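Local coordinates for putative epoxide hydrolase protein (Klebsiella pneumoniae subsp. pneumoniae, PDB 5BOV), which probably acts as an epoxide hydrolase of the alpha/beta-hydrolase fold, although its substrate and exact reaction are not established, at residues 40-45 with 282-287; 121-126 with 231-236; 181-186 with 195-200. All coordinates share one frame; numbering follows the deposited sequence.

How the contacts relate
The chain begins with three strands of the central sheet, and the loop after strand 32-37 supplies residues 40-45. Contact 1 joins this loop to residues 282-287, which follow the last strand, 273-278, and so closes a very long loop holding the other two contacts. Contact 2 lies within it and closes a shorter loop from the end of helix 111-122 to helix 231-238. Contact 3 lies within that loop and pairs helices 175-186 and 194-201, close neighbours in sequence. No contacts cross. Contacts 1 and 3 touch, centres about 9 Å apart: helices 175-186 and 194-201 pack on residues 40-45. Contact 2 lies apart, its centre about 25 Å from that of contact 1.

Contact 1. Residues 40-45 with 282-287; sequences WPYDIQ and VGHNPP
Tyr42 sets CG anti to its carbonyl carbon (chi1 -53°), while His284 sets CG anti to its backbone N (chi1 -178°). These turns bring phenol and imidazole together. Tyr42 OH lies at the edge of the imidazole, in its plane, 3.3 Å from His284 CD2. The rings meet rim to rim, and neither covers a face of the other. Asn285 meets the CD1-CE1 border of the phenol ring, its ND2 approaching obliquely to 3.4 Å from Tyr42 CD1. Ring and amide planes are 77° apart. The hydrogen bond of Asn285 ND2 goes to Ser46 OG, and that of Asn285 OD1 to Gln288 N. Asn285 is thus the N-cap of helix 286-289, and the two bonds should fix the rotation of its amide. A water bridges the two segments. It donates to Trp40 O over 2.7 Å and is hydrogen-bonded to His284 NE2 at 3.0 Å. The Trp-Pro pair, with a cis peptide before Pro41, fits the HGXP motif of epoxide hydrolases. Trp40 N is hydrogen-bonded to Asp110 OD2, in a turn that resembles a nucleophile elbow. His284 follows the last strand of the sheet, where this fold usually carries its catalytic histidine. The water links the imidazole to the HGXP loop and Tyr42 OH packs against its rim, which is consistent with an active-site position.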
ATOM      1  N   TRP A  40      -1.229   0.741  -5.525  1.00  6.76           N
ATOM      2  CA  TRP A  40      -1.838   1.479  -6.693  1.00  7.40           C
ATOM      3  C   TRP A  40      -1.467   0.718  -7.998  1.00  7.72           C
ATOM      4  O   TRP A  40      -0.261   0.375  -8.158  1.00  8.03           O
ATOM      5  CB  TRP A  40      -1.294   2.901  -6.813  1.00  7.65           C
ATOM      6  CG  TRP A  40      -1.861   3.606  -7.975  1.00  8.05           C
ATOM      7  CD1 TRP A  40      -3.017   4.287  -8.000  1.00  8.16           C
ATOM      8  CD2 TRP A  40      -1.308   3.712  -9.283  1.00  8.27           C
ATOM      9  NE1 TRP A  40      -3.252   4.786  -9.251  1.00  8.55           N
ATOM     10  CE2 TRP A  40      -2.212   4.445 -10.064  1.00  8.55           C
ATOM     11  CE3 TRP A  40      -0.184   3.193  -9.892  1.00  8.36           C
ATOM     12  CZ2 TRP A  40      -1.997   4.681 -11.436  1.00  8.81           C
ATOM     13  CZ3 TRP A  40       0.050   3.488 -11.213  1.00  8.48           C
ATOM     14  CH2 TRP A  40      -0.878   4.193 -11.992  1.00  8.67           C
ATOM     15  N   PRO A  41      -2.397   0.516  -8.942  1.00  7.71           N
ATOM     16  CA  PRO A  41      -3.824   0.772  -8.821  1.00  7.80           C
ATOM     17  C   PRO A  41      -4.589  -0.514  -8.534  1.00  7.53           C
ATOM     18  O   PRO A  41      -5.124  -1.185  -9.420  1.00  7.67           O
ATOM     19  CB  PRO A  41      -4.151   1.323 -10.230  1.00  8.10           C
ATOM     20  CG  PRO A  41      -3.132   0.652 -11.141  1.00  8.29           C
ATOM     21  CD  PRO A  41      -2.025   0.085 -10.295  1.00  7.99           C
ATOM     22  N   TYR A  42      -4.454  -0.952  -7.284  1.00  7.35           N
ATOM     23  CA  TYR A  42      -5.017  -2.230  -6.819  1.00  7.30           C
ATOM     24  C   TYR A  42      -6.019  -1.953  -5.740  1.00  7.09           C
ATOM     25  O   TYR A  42      -6.330  -0.767  -5.443  1.00  7.10           O
ATOM     26  CB  TYR A  42      -3.921  -3.164  -6.357  1.00  7.44           C
ATOM     27  CG  TYR A  42      -2.830  -3.353  -7.414  1.00  7.54           C
ATOM     28  CD1 TYR A  42      -2.925  -4.382  -8.303  1.00  7.89           C
ATOM     29  CD2 TYR A  42      -1.690  -2.581  -7.444  1.00  7.41           C
ATOM     30  CE1 TYR A  42      -1.932  -4.606  -9.275  1.00  8.17           C
ATOM     31  CE2 TYR A  42      -0.703  -2.786  -8.353  1.00  7.59           C
ATOM     32  CZ  TYR A  42      -0.814  -3.795  -9.268  1.00  7.90           C
ATOM     33  OH  TYR A  42       0.197  -3.974 -10.172  1.00  8.39           O
ATOM     34  N   ASP A  43      -6.560  -2.983  -5.098  1.00  7.15           N
ATOM     35  CA  ASP A  43      -7.463  -2.724  -3.975  1.00  7.32           C
ATOM     36  C   ASP A  43      -7.469  -3.892  -2.981  1.00  7.29           C
ATOM     37  O   ASP A  43      -6.567  -4.727  -3.040  1.00  7.41           O
ATOM     38  CB  ASP A  43      -8.890  -2.360  -4.429  1.00  7.81           C
ATOM     39  CG  ASP A  43      -9.705  -3.550  -4.848  1.00  8.24           C
ATOM     40  OD1 ASP A  43      -9.151  -4.637  -5.070  1.00  8.32           O
ATOM     41  OD2 ASP A  43     -10.917  -3.298  -5.082  1.00  9.65           O
ATOM     42  N   ILE A  44      -8.457  -3.938  -2.093  1.00  7.13           N
ATOM     43  CA  ILE A  44      -8.540  -4.972  -1.076  1.00  7.35           C
ATOM     44  C   ILE A  44      -8.550  -6.403  -1.648  1.00  7.59           C
ATOM     45  O   ILE A  44      -8.227  -7.383  -0.972  1.00  7.75           O
ATOM     46  CB  ILE A  44      -9.754  -4.781  -0.139  1.00  7.45           C
ATOM     47  CG1 ILE A  44     -11.073  -4.902  -0.879  1.00  7.93           C
ATOM     48  CG2 ILE A  44      -9.603  -3.428   0.586  1.00  7.58           C
ATOM     49  CD1 ILE A  44     -12.254  -4.964   0.028  1.00  8.01           C
ATOM     50  N   GLN A  45      -8.976  -6.570  -2.925  1.00  7.79           N
ATOM     51  CA  GLN A  45      -8.981  -7.898  -3.499  1.00  7.91           C
ATOM     52  C   GLN A  45      -7.608  -8.534  -3.583  1.00  7.86           C
ATOM     53  O   GLN A  45      -7.462  -9.755  -3.745  1.00  8.22           O
ATOM     54  CB  GLN A  45      -9.657  -7.918  -4.885  1.00  8.26           C
ATOM     55  CG  GLN A  45     -11.094  -7.412  -4.912  1.00  8.77           C
ATOM     56  CD  GLN A  45     -12.026  -8.017  -3.852  1.00  9.14           C
ATOM     57  OE1 GLN A  45     -12.877  -7.253  -3.285  1.00 10.79           O
ATOM     58  NE2 GLN A  45     -11.951  -9.238  -3.624  1.00  8.93           N
ATOM     59  N   VAL A 282       6.175 -14.364 -10.102  1.00 18.48           N
ATOM     60  CA  VAL A 282       5.628 -13.286  -9.146  1.00 14.95           C
ATOM     61  C   VAL A 282       6.168 -11.941  -9.485  1.00 12.76           C
ATOM     62  O   VAL A 282       7.403 -11.720  -9.618  1.00 12.05           O
ATOM     63  CB  VAL A 282       5.955 -13.575  -7.639  1.00 14.81           C
ATOM     64  CG1 VAL A 282       5.255 -12.562  -6.749  1.00 14.18           C
ATOM     65  CG2 VAL A 282       5.487 -14.965  -7.238  1.00 16.24           C
ATOM     66  N   GLY A 283       5.256 -11.001  -9.670  1.00 11.32           N
ATOM     67  CA  GLY A 283       5.517  -9.658 -10.027  1.00 10.41           C
ATOM     68  C   GLY A 283       5.356  -8.645  -8.899  1.00  9.56           C
ATOM     69  O   GLY A 283       5.838  -8.875  -7.757  1.00  9.80           O
ATOM     70  N   HIS A 284       4.660  -7.584  -9.200  1.00  9.19           N
ATOM     71  CA  HIS A 284       4.523  -6.441  -8.349  1.00  9.75           C
ATOM     72  C   HIS A 284       3.491  -6.611  -7.228  1.00  9.69           C
ATOM     73  O   HIS A 284       3.470  -5.789  -6.270  1.00 10.18           O
ATOM     74  CB  HIS A 284       4.127  -5.297  -9.254  1.00 10.49           C
ATOM     75  CG  HIS A 284       3.980  -3.987  -8.582  1.00 11.75           C
ATOM     76  ND1 HIS A 284       4.991  -3.389  -7.864  1.00 13.52           N
ATOM     77  CD2 HIS A 284       2.972  -3.088  -8.622  1.00 13.04           C
ATOM     78  CE1 HIS A 284       4.580  -2.207  -7.424  1.00 13.15           C
ATOM     79  NE2 HIS A 284       3.387  -1.987  -7.909  1.00 13.84           N
ATOM     80  N   ASN A 285       2.637  -7.619  -7.338  1.00  9.06           N
ATOM     81  CA  ASN A 285       1.564  -7.839  -6.323  1.00  8.37           C
ATOM     82  C   ASN A 285       1.650  -9.252  -5.704  1.00  8.27           C
ATOM     83  O   ASN A 285       0.868 -10.138  -6.045  1.00  7.71           O
ATOM     84  CB  ASN A 285       0.211  -7.531  -6.974  1.00  8.24           C
ATOM     85  CG  ASN A 285      -0.943  -7.556  -6.005  1.00  8.42           C
ATOM     86  OD1 ASN A 285      -0.840  -8.034  -4.860  1.00  7.89           O
ATOM     87  ND2 ASN A 285      -2.083  -7.059  -6.455  1.00  8.45           N
ATOM     88  N   PRO A 286       2.648  -9.478  -4.844  1.00  8.07           N
ATOM     89  CA  PRO A 286       2.778 -10.779  -4.239  1.00  8.20           C
ATOM     90  C   PRO A 286       1.558 -11.310  -3.507  1.00  8.09           C
ATOM     91  O   PRO A 286       1.270 -12.497  -3.599  1.00  8.13           O
ATOM     92  CB  PRO A 286       3.975 -10.601  -3.299  1.00  8.28           C
ATOM     93  CG  PRO A 286       4.820  -9.584  -3.968  1.00  8.34           C
ATOM     94  CD  PRO A 286       3.857  -8.641  -4.517  1.00  8.12           C
ATOM     95  N   PRO A 287       0.833 -10.431  -2.788  1.00  7.71           N
ATOM     96  CA  PRO A 287      -0.290 -11.119  -2.099  1.00  7.72           C
ATOM     97  C   PRO A 287      -1.354 -11.657  -3.051  1.00  8.04           C
ATOM     98  O   PRO A 287      -1.970 -12.675  -2.768  1.00  8.40           O
ATOM     99  CB  PRO A 287      -0.887 -10.052  -1.197  1.00  7.75           C
ATOM    100  CG  PRO A 287      -0.367  -8.720  -1.699  1.00  7.65           C
ATOM    101  CD  PRO A 287       0.954  -9.052  -2.380  1.00  7.83           C
TER
HETATM  102  O   HOH W   1       2.314   0.678  -8.764  1.00 19.06           O

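Contact 2. Residues 121-126 with 231-236; sequences ALWPQR and AGYEQR
One face of the Tyr233 ring is covered by the edge of Trp123, with Trp123 CH2 over the ring centre. The stack is T-shaped, the planes 78° apart, and Trp123 CZ2 comes to 3.7 Å from Tyr233 CE1. The guanidinium of Arg236 has Leu122 CD2 over one face, 3.5 Å above its plane. A water lies at its edge, in plane. Leu122 splits its branches between two neighbours. CD2 goes to the arginine, and CD1 packs on Tyr233 CB at 4.0 Å. In this alpha/beta-hydrolase fold, helix 111-122 follows strand 104-108 and ends here, while helix 231-238 precedes strand 247-252. The contact therefore joins the last turn of one helix to the first turns of the other, on the side where helix 85-98 also packs: Trp123 touches its Val93 and Tyr233 its Ser86. A bend at chi3 (68°) lets Arg236 reach the ending helix. Arg236 NH2 gives a weak hydrogen bond to Leu122 O at 3.2 Å, its angle only 131°. The same nitrogen donates to the water over 3.0 Å, and that water donates to Ala121 O. A positive group beside these carbonyls probably suits the negative end of the helix dipole.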
ATOM      1  N   ALA A 121       7.909   3.265  11.261  1.00 10.77           N
ATOM      2  CA  ALA A 121       8.988   4.185  11.589  1.00 11.49           C
ATOM      3  C   ALA A 121       8.570   5.266  12.586  1.00 11.99           C
ATOM      4  O   ALA A 121       9.364   5.675  13.495  1.00 12.26           O
ATOM      5  CB  ALA A 121       9.485   4.807  10.286  1.00 11.13           C
ATOM      6  N   LEU A 122       7.379   5.792  12.435  1.00 12.25           N
ATOM      7  CA  LEU A 122       6.959   6.926  13.285  1.00 13.65           C
ATOM      8  C   LEU A 122       6.214   6.524  14.525  1.00 14.25           C
ATOM      9  O   LEU A 122       6.312   7.240  15.558  1.00 14.64           O
ATOM     10  CB  LEU A 122       6.102   7.921  12.505  1.00 14.02           C
ATOM     11  CG  LEU A 122       6.736   8.529  11.239  1.00 14.45           C
ATOM     12  CD1 LEU A 122       5.804   9.559  10.650  1.00 15.02           C
ATOM     13  CD2 LEU A 122       8.094   9.138  11.478  1.00 15.09           C
ATOM     14  N   TRP A 123       5.475   5.423  14.460  1.00 14.67           N
ATOM     15  CA  TRP A 123       4.775   4.882  15.627  1.00 15.56           C
ATOM     16  C   TRP A 123       5.117   3.402  15.825  1.00 14.50           C
ATOM     17  O   TRP A 123       4.216   2.536  15.778  1.00 13.58           O
ATOM     18  CB  TRP A 123       3.276   5.082  15.458  1.00 17.57           C
ATOM     19  CG  TRP A 123       2.931   6.464  15.208  1.00 20.67           C
ATOM     20  CD1 TRP A 123       2.868   7.473  16.150  1.00 22.46           C
ATOM     21  CD2 TRP A 123       2.589   7.085  13.937  1.00 20.99           C
ATOM     22  NE1 TRP A 123       2.554   8.661  15.528  1.00 24.99           N
ATOM     23  CE2 TRP A 123       2.280   8.445  14.197  1.00 22.77           C
ATOM     24  CE3 TRP A 123       2.500   6.628  12.636  1.00 19.70           C
ATOM     25  CZ2 TRP A 123       1.907   9.355  13.165  1.00 23.14           C
ATOM     26  CZ3 TRP A 123       2.186   7.511  11.621  1.00 19.96           C
ATOM     27  CH2 TRP A 123       1.883   8.857  11.863  1.00 20.99           C
ATOM     28  N   PRO A 124       6.381   3.081  16.105  1.00 14.22           N
ATOM     29  CA  PRO A 124       6.767   1.682  16.215  1.00 13.91           C
ATOM     30  C   PRO A 124       5.983   0.866  17.282  1.00 14.38           C
ATOM     31  O   PRO A 124       5.796  -0.349  17.120  1.00 14.15           O
ATOM     32  CB  PRO A 124       8.237   1.730  16.563  1.00 14.15           C
ATOM     33  CG  PRO A 124       8.455   3.111  17.126  1.00 14.18           C
ATOM     34  CD  PRO A 124       7.547   3.962  16.322  1.00 14.27           C
ATOM     35  N   GLN A 125       5.535   1.529  18.360  1.00 15.37           N
ATOM     36  CA  GLN A 125       4.795   0.806  19.403  1.00 16.29           C
ATOM     37  C   GLN A 125       3.486   0.211  18.856  1.00 15.16           C
ATOM     38  O   GLN A 125       2.933  -0.717  19.460  1.00 15.40           O
ATOM     39  CB  GLN A 125       4.448   1.697  20.622  1.00 19.17           C
ATOM     40  CG  GLN A 125       5.653   2.088  21.376  1.00 23.75           C
ATOM     41  CD  GLN A 125       5.349   3.046  22.572  1.00 28.85           C
ATOM     42  OE1 GLN A 125       4.277   3.000  23.220  1.00 35.02           O
ATOM     43  NE2 GLN A 125       6.302   3.891  22.854  1.00 31.33           N
ATOM     44  N   ARG A 126       2.988   0.745  17.746  1.00 13.79           N
ATOM     45  CA  ARG A 126       1.731   0.269  17.159  1.00 13.38           C
ATOM     46  C   ARG A 126       1.954  -0.903  16.212  1.00 12.56           C
ATOM     47  O   ARG A 126       0.996  -1.498  15.699  1.00 11.95           O
ATOM     48  CB  ARG A 126       1.054   1.358  16.355  1.00 14.29           C
ATOM     49  CG  ARG A 126       0.735   2.685  17.084  1.00 15.23           C
ATOM     50  CD  ARG A 126      -0.012   2.545  18.365  1.00 16.74           C
ATOM     51  NE  ARG A 126      -1.398   2.130  18.239  1.00 16.92           N
ATOM     52  CZ  ARG A 126      -2.442   2.937  18.049  1.00 17.38           C
ATOM     53  NH1 ARG A 126      -2.322   4.240  17.861  1.00 17.75           N
ATOM     54  NH2 ARG A 126      -3.657   2.375  17.961  1.00 16.94           N
ATOM     55  N   ALA A 231       3.222  18.228   7.941  1.00 18.17           N
ATOM     56  CA  ALA A 231       4.584  18.661   7.598  1.00 18.64           C
ATOM     57  C   ALA A 231       5.589  18.114   8.603  1.00 18.42           C
ATOM     58  O   ALA A 231       6.749  17.798   8.232  1.00 19.49           O
ATOM     59  CB  ALA A 231       4.621  20.219   7.527  1.00 19.70           C
ATOM     60  N   GLY A 232       5.203  17.997   9.858  1.00 18.13           N
ATOM     61  CA  GLY A 232       6.070  17.434  10.897  1.00 18.41           C
ATOM     62  C   GLY A 232       6.449  15.973  10.580  1.00 17.95           C
ATOM     63  O   GLY A 232       7.642  15.564  10.685  1.00 17.74           O
ATOM     64  N   TYR A 233       5.446  15.198  10.183  1.00 17.29           N
ATOM     65  CA  TYR A 233       5.748  13.827   9.810  1.00 16.41           C
ATOM     66  C   TYR A 233       6.682  13.790   8.629  1.00 15.47           C
ATOM     67  O   TYR A 233       7.590  12.976   8.619  1.00 15.57           O
ATOM     68  CB  TYR A 233       4.461  13.118   9.433  1.00 16.37           C
ATOM     69  CG  TYR A 233       3.398  13.106  10.518  1.00 18.02           C
ATOM     70  CD1 TYR A 233       3.712  13.000  11.851  1.00 19.02           C
ATOM     71  CD2 TYR A 233       2.046  13.069  10.142  1.00 18.90           C
ATOM     72  CE1 TYR A 233       2.680  12.942  12.857  1.00 20.78           C
ATOM     73  CE2 TYR A 233       1.033  12.988  11.122  1.00 19.39           C
ATOM     74  CZ  TYR A 233       1.354  12.931  12.439  1.00 20.81           C
ATOM     75  OH  TYR A 233       0.344  12.817  13.383  1.00 23.56           O
ATOM     76  N   GLU A 234       6.452  14.612   7.599  1.00 14.91           N
ATOM     77  CA  GLU A 234       7.268  14.559   6.409  1.00 14.31           C
ATOM     78  C   GLU A 234       8.682  14.993   6.729  1.00 15.40           C
ATOM     79  O   GLU A 234       9.661  14.467   6.144  1.00 14.25           O
ATOM     80  CB  GLU A 234       6.729  15.368   5.259  1.00 14.73           C
ATOM     81  CG  GLU A 234       5.365  14.945   4.790  1.00 14.84           C
ATOM     82  CD  GLU A 234       5.289  13.511   4.163  1.00 13.88           C
ATOM     83  OE1 GLU A 234       6.353  12.886   3.922  1.00 13.81           O
ATOM     84  OE2 GLU A 234       4.129  13.048   3.970  1.00 13.88           O
ATOM     85  N   GLN A 235       8.824  15.936   7.645  1.00 15.77           N
ATOM     86  CA  GLN A 235      10.180  16.306   8.047  1.00 18.27           C
ATOM     87  C   GLN A 235      10.938  15.141   8.711  1.00 17.64           C
ATOM     88  O   GLN A 235      12.133  14.918   8.380  1.00 18.65           O
ATOM     89  CB  GLN A 235      10.147  17.522   8.990  1.00 20.73           C
ATOM     90  CG  GLN A 235      11.557  17.892   9.522  1.00 24.04           C
ATOM     91  CD  GLN A 235      11.486  19.184  10.316  1.00 30.04           C
ATOM     92  OE1 GLN A 235      10.397  19.692  10.640  1.00 35.39           O
ATOM     93  NE2 GLN A 235      12.623  19.744  10.607  1.00 33.13           N
ATOM     94  N   ARG A 236      10.267  14.370   9.576  1.00 17.28           N
ATOM     95  CA  ARG A 236      10.866  13.229  10.206  1.00 17.46           C
ATOM     96  C   ARG A 236      11.212  12.157   9.110  1.00 15.37           C
ATOM     97  O   ARG A 236      12.281  11.549   9.154  1.00 14.89           O
ATOM     98  CB  ARG A 236       9.950  12.613  11.267  1.00 19.42           C
ATOM     99  CG  ARG A 236       9.895  13.481  12.492  1.00 23.17           C
ATOM    100  CD  ARG A 236       8.718  13.123  13.391  1.00 26.20           C
ATOM    101  NE  ARG A 236       8.835  11.806  14.027  1.00 27.80           N
ATOM    102  CZ  ARG A 236       7.834  11.197  14.700  1.00 33.19           C
ATOM    103  NH1 ARG A 236       6.621  11.797  14.841  1.00 36.89           N
ATOM    104  NH2 ARG A 236       8.009   9.980  15.244  1.00 33.88           N
TER
HETATM  105  O   HOH W   2      10.266   7.980  14.972  1.00 35.95           O

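Contact 3. Residues 181-186 with 195-200; sequences FIWHQA and ATFAKT
Helix segments 181-186 and 195-200 run at 122° to each other, with axes no closer than 12.0 Å. The nearest CA atoms, Trp183 and Phe197, are 8.6 Å apart, and the rings of these residues fill the space between them. Trp183 points its indole at the other helix. Phe197 CD1 sits over the centre of one indole face, 3.6 Å from Trp183 CD2. The stack is T-shaped, the edge of Phe197 turned to the face of Trp183, with the planes 85° apart. Phe197 reaches it with CG anti to the backbone N (chi1 176°). Thr200 works at the indole rim. Its CG2 lies near the ring plane, 3.8 Å from Trp183 CZ2. Thr196 CG2 adds a looser touch, 4.2 Å from Trp183 CZ3. Both helices lie in the insertion between strands 127-133 and 247-252, where this fold commonly carries its cap. Two polar side-chain atoms reach the loop of residues 40-45: Trp183 NE1 bonds to Pro41 O and Thr200 OG1 to Asp43 OD1. The Trp183 ring also stacks with Tyr42. The contact is thus apolar between the helices, while the hydrogen bonds of Trp183 and Thr200 satisfy their polar atoms and anchor the pair to this loop.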
ATOM      1  N   PHE A 181      -3.436  -1.605 -18.150  1.00 11.28           N
ATOM      2  CA  PHE A 181      -2.150  -1.558 -18.781  1.00 12.23           C
ATOM      3  C   PHE A 181      -0.998  -1.544 -17.756  1.00 11.07           C
ATOM      4  O   PHE A 181      -0.021  -2.282 -17.892  1.00 11.00           O
ATOM      5  CB  PHE A 181      -2.145  -0.318 -19.696  1.00 13.32           C
ATOM      6  CG  PHE A 181      -0.918  -0.175 -20.543  1.00 15.04           C
ATOM      7  CD1 PHE A 181      -0.780  -0.872 -21.720  1.00 18.71           C
ATOM      8  CD2 PHE A 181       0.070   0.651 -20.165  1.00 16.19           C
ATOM      9  CE1 PHE A 181       0.356  -0.724 -22.533  1.00 19.87           C
ATOM     10  CE2 PHE A 181       1.185   0.812 -20.920  1.00 17.25           C
ATOM     11  CZ  PHE A 181       1.365   0.092 -22.077  1.00 19.54           C
ATOM     12  N   ILE A 182      -1.187  -0.753 -16.701  1.00 10.30           N
ATOM     13  CA  ILE A 182      -0.232  -0.726 -15.654  1.00  9.75           C
ATOM     14  C   ILE A 182      -0.084  -2.140 -14.993  1.00  9.31           C
ATOM     15  O   ILE A 182       1.015  -2.566 -14.651  1.00  9.30           O
ATOM     16  CB  ILE A 182      -0.573   0.337 -14.612  1.00  9.90           C
ATOM     17  CG1 ILE A 182      -0.400   1.769 -15.215  1.00 10.25           C
ATOM     18  CG2 ILE A 182       0.262   0.171 -13.362  1.00  9.85           C
ATOM     19  CD1 ILE A 182       1.028   2.136 -15.623  1.00 10.71           C
ATOM     20  N   TRP A 183      -1.198  -2.836 -14.726  1.00  9.17           N
ATOM     21  CA  TRP A 183      -1.082  -4.139 -14.138  1.00  9.15           C
ATOM     22  C   TRP A 183      -0.202  -5.071 -14.971  1.00  9.85           C
ATOM     23  O   TRP A 183       0.634  -5.790 -14.461  1.00  9.79           O
ATOM     24  CB  TRP A 183      -2.475  -4.804 -13.949  1.00  9.20           C
ATOM     25  CG  TRP A 183      -3.320  -4.452 -12.802  1.00  8.85           C
ATOM     26  CD1 TRP A 183      -3.460  -3.252 -12.237  1.00  8.59           C
ATOM     27  CD2 TRP A 183      -4.258  -5.318 -12.136  1.00  8.77           C
ATOM     28  NE1 TRP A 183      -4.375  -3.307 -11.228  1.00  8.62           N
ATOM     29  CE2 TRP A 183      -4.896  -4.563 -11.167  1.00  8.78           C
ATOM     30  CE3 TRP A 183      -4.593  -6.652 -12.277  1.00  9.20           C
ATOM     31  CZ2 TRP A 183      -5.879  -5.087 -10.334  1.00  8.86           C
ATOM     32  CZ3 TRP A 183      -5.539  -7.204 -11.413  1.00  8.95           C
ATOM     33  CH2 TRP A 183      -6.167  -6.441 -10.491  1.00  9.01           C
ATOM     34  N   HIS A 184      -0.411  -5.030 -16.276  1.00 10.93           N
ATOM     35  CA  HIS A 184       0.359  -5.908 -17.205  1.00 11.94           C
ATOM     36  C   HIS A 184       1.817  -5.474 -17.240  1.00 12.38           C
ATOM     37  O   HIS A 184       2.668  -6.326 -17.257  1.00 13.34           O
ATOM     38  CB  HIS A 184      -0.197  -5.811 -18.641  1.00 13.82           C
ATOM     39  CG  HIS A 184      -1.442  -6.591 -18.887  1.00 15.75           C
ATOM     40  ND1 HIS A 184      -1.552  -7.943 -18.609  1.00 16.87           N
ATOM     41  CD2 HIS A 184      -2.634  -6.223 -19.420  1.00 17.24           C
ATOM     42  CE1 HIS A 184      -2.752  -8.363 -18.935  1.00 17.56           C
ATOM     43  NE2 HIS A 184      -3.421  -7.352 -19.472  1.00 18.18           N
ATOM     44  N   GLN A 185       2.101  -4.178 -17.182  1.00 12.36           N
ATOM     45  CA  GLN A 185       3.512  -3.757 -17.142  1.00 12.73           C
ATOM     46  C   GLN A 185       4.197  -4.224 -15.864  1.00 12.02           C
ATOM     47  O   GLN A 185       5.395  -4.539 -15.840  1.00 11.13           O
ATOM     48  CB  GLN A 185       3.621  -2.250 -17.198  1.00 14.54           C
ATOM     49  CG  GLN A 185       3.338  -1.623 -18.573  1.00 16.26           C
ATOM     50  CD  GLN A 185       3.875  -0.161 -18.582  1.00 17.29           C
ATOM     51  OE1 GLN A 185       3.543   0.645 -17.691  1.00 18.53           O
ATOM     52  NE2 GLN A 185       4.737   0.128 -19.522  1.00 18.58           N
ATOM     53  N   ALA A 186       3.464  -4.102 -14.763  1.00 10.65           N
ATOM     54  CA  ALA A 186       4.064  -4.312 -13.421  1.00 10.23           C
ATOM     55  C   ALA A 186       4.240  -5.786 -13.141  1.00 10.05           C
ATOM     56  O   ALA A 186       5.124  -6.149 -12.371  1.00  9.75           O
ATOM     57  CB  ALA A 186       3.192  -3.647 -12.370  1.00  9.62           C
ATOM     58  N   ALA A 195     -11.974 -10.649 -15.438  1.00 14.17           N
ATOM     59  CA  ALA A 195     -12.879 -10.451 -14.292  1.00 13.80           C
ATOM     60  C   ALA A 195     -12.108 -10.089 -13.054  1.00 12.75           C
ATOM     61  O   ALA A 195     -12.606  -9.321 -12.268  1.00 13.72           O
ATOM     62  CB  ALA A 195     -13.712 -11.715 -14.008  1.00 14.48           C
ATOM     63  N   THR A 196     -10.935 -10.642 -12.893  1.00 12.02           N
ATOM     64  CA  THR A 196     -10.083 -10.312 -11.760  1.00 11.30           C
ATOM     65  C   THR A 196      -9.788  -8.856 -11.822  1.00 10.37           C
ATOM     66  O   THR A 196      -9.967  -8.099 -10.823  1.00  9.80           O
ATOM     67  CB  THR A 196      -8.823 -11.195 -11.728  1.00 11.39           C
ATOM     68  OG1 THR A 196      -9.207 -12.549 -11.397  1.00 12.43           O
ATOM     69  CG2 THR A 196      -7.846 -10.696 -10.729  1.00 11.01           C
ATOM     70  N   PHE A 197      -9.410  -8.370 -12.991  1.00 10.37           N
ATOM     71  CA  PHE A 197      -9.138  -6.959 -13.084  1.00 10.35           C
ATOM     72  C   PHE A 197     -10.374  -6.126 -12.815  1.00 10.12           C
ATOM     73  O   PHE A 197     -10.352  -5.140 -12.082  1.00  9.70           O
ATOM     74  CB  PHE A 197      -8.517  -6.568 -14.456  1.00 10.78           C
ATOM     75  CG  PHE A 197      -8.332  -5.136 -14.583  1.00 11.03           C
ATOM     76  CD1 PHE A 197      -7.336  -4.526 -13.816  1.00 11.03           C
ATOM     77  CD2 PHE A 197      -9.222  -4.339 -15.273  1.00 11.90           C
ATOM     78  CE1 PHE A 197      -7.218  -3.170 -13.849  1.00 11.06           C
ATOM     79  CE2 PHE A 197      -9.094  -2.972 -15.273  1.00 11.79           C
ATOM     80  CZ  PHE A 197      -8.118  -2.383 -14.545  1.00 11.45           C
ATOM     81  N   ALA A 198     -11.471  -6.485 -13.466  1.00 10.22           N
ATOM     82  CA  ALA A 198     -12.680  -5.728 -13.347  1.00 10.49           C
ATOM     83  C   ALA A 198     -13.220  -5.575 -11.949  1.00 10.62           C
ATOM     84  O   ALA A 198     -13.789  -4.540 -11.563  1.00 10.48           O
ATOM     85  CB  ALA A 198     -13.761  -6.313 -14.278  1.00 10.82           C
ATOM     86  N   LYS A 199     -13.013  -6.596 -11.145  1.00 11.19           N
ATOM     87  CA  LYS A 199     -13.455  -6.540  -9.758  1.00 12.46           C
ATOM     88  C   LYS A 199     -12.753  -5.442  -8.967  1.00 11.38           C
ATOM     89  O   LYS A 199     -13.384  -4.674  -8.218  1.00 12.20           O
ATOM     90  CB  LYS A 199     -13.273  -7.875  -9.095  1.00 14.03           C
ATOM     91  CG  LYS A 199     -14.023  -7.997  -7.772  1.00 17.13           C
ATOM     92  CD  LYS A 199     -13.838  -9.438  -7.284  1.00 19.35           C
ATOM     93  CE  LYS A 199     -14.784  -9.868  -6.182  1.00 22.03           C
ATOM     94  NZ  LYS A 199     -14.532 -11.366  -5.897  1.00 21.63           N
ATOM     95  N   THR A 200     -11.444  -5.277  -9.180  1.00 10.66           N
ATOM     96  CA  THR A 200     -10.730  -4.164  -8.559  1.00 10.30           C
ATOM     97  C   THR A 200     -11.008  -2.848  -9.292  1.00 10.41           C
ATOM     98  O   THR A 200     -11.122  -1.808  -8.668  1.00  9.74           O
ATOM     99  CB  THR A 200      -9.196  -4.466  -8.536  1.00 10.25           C
ATOM    100  OG1 THR A 200      -8.985  -5.511  -7.565  1.00 10.06           O
ATOM    101  CG2 THR A 200      -8.395  -3.252  -8.197  1.00  9.63           C
TER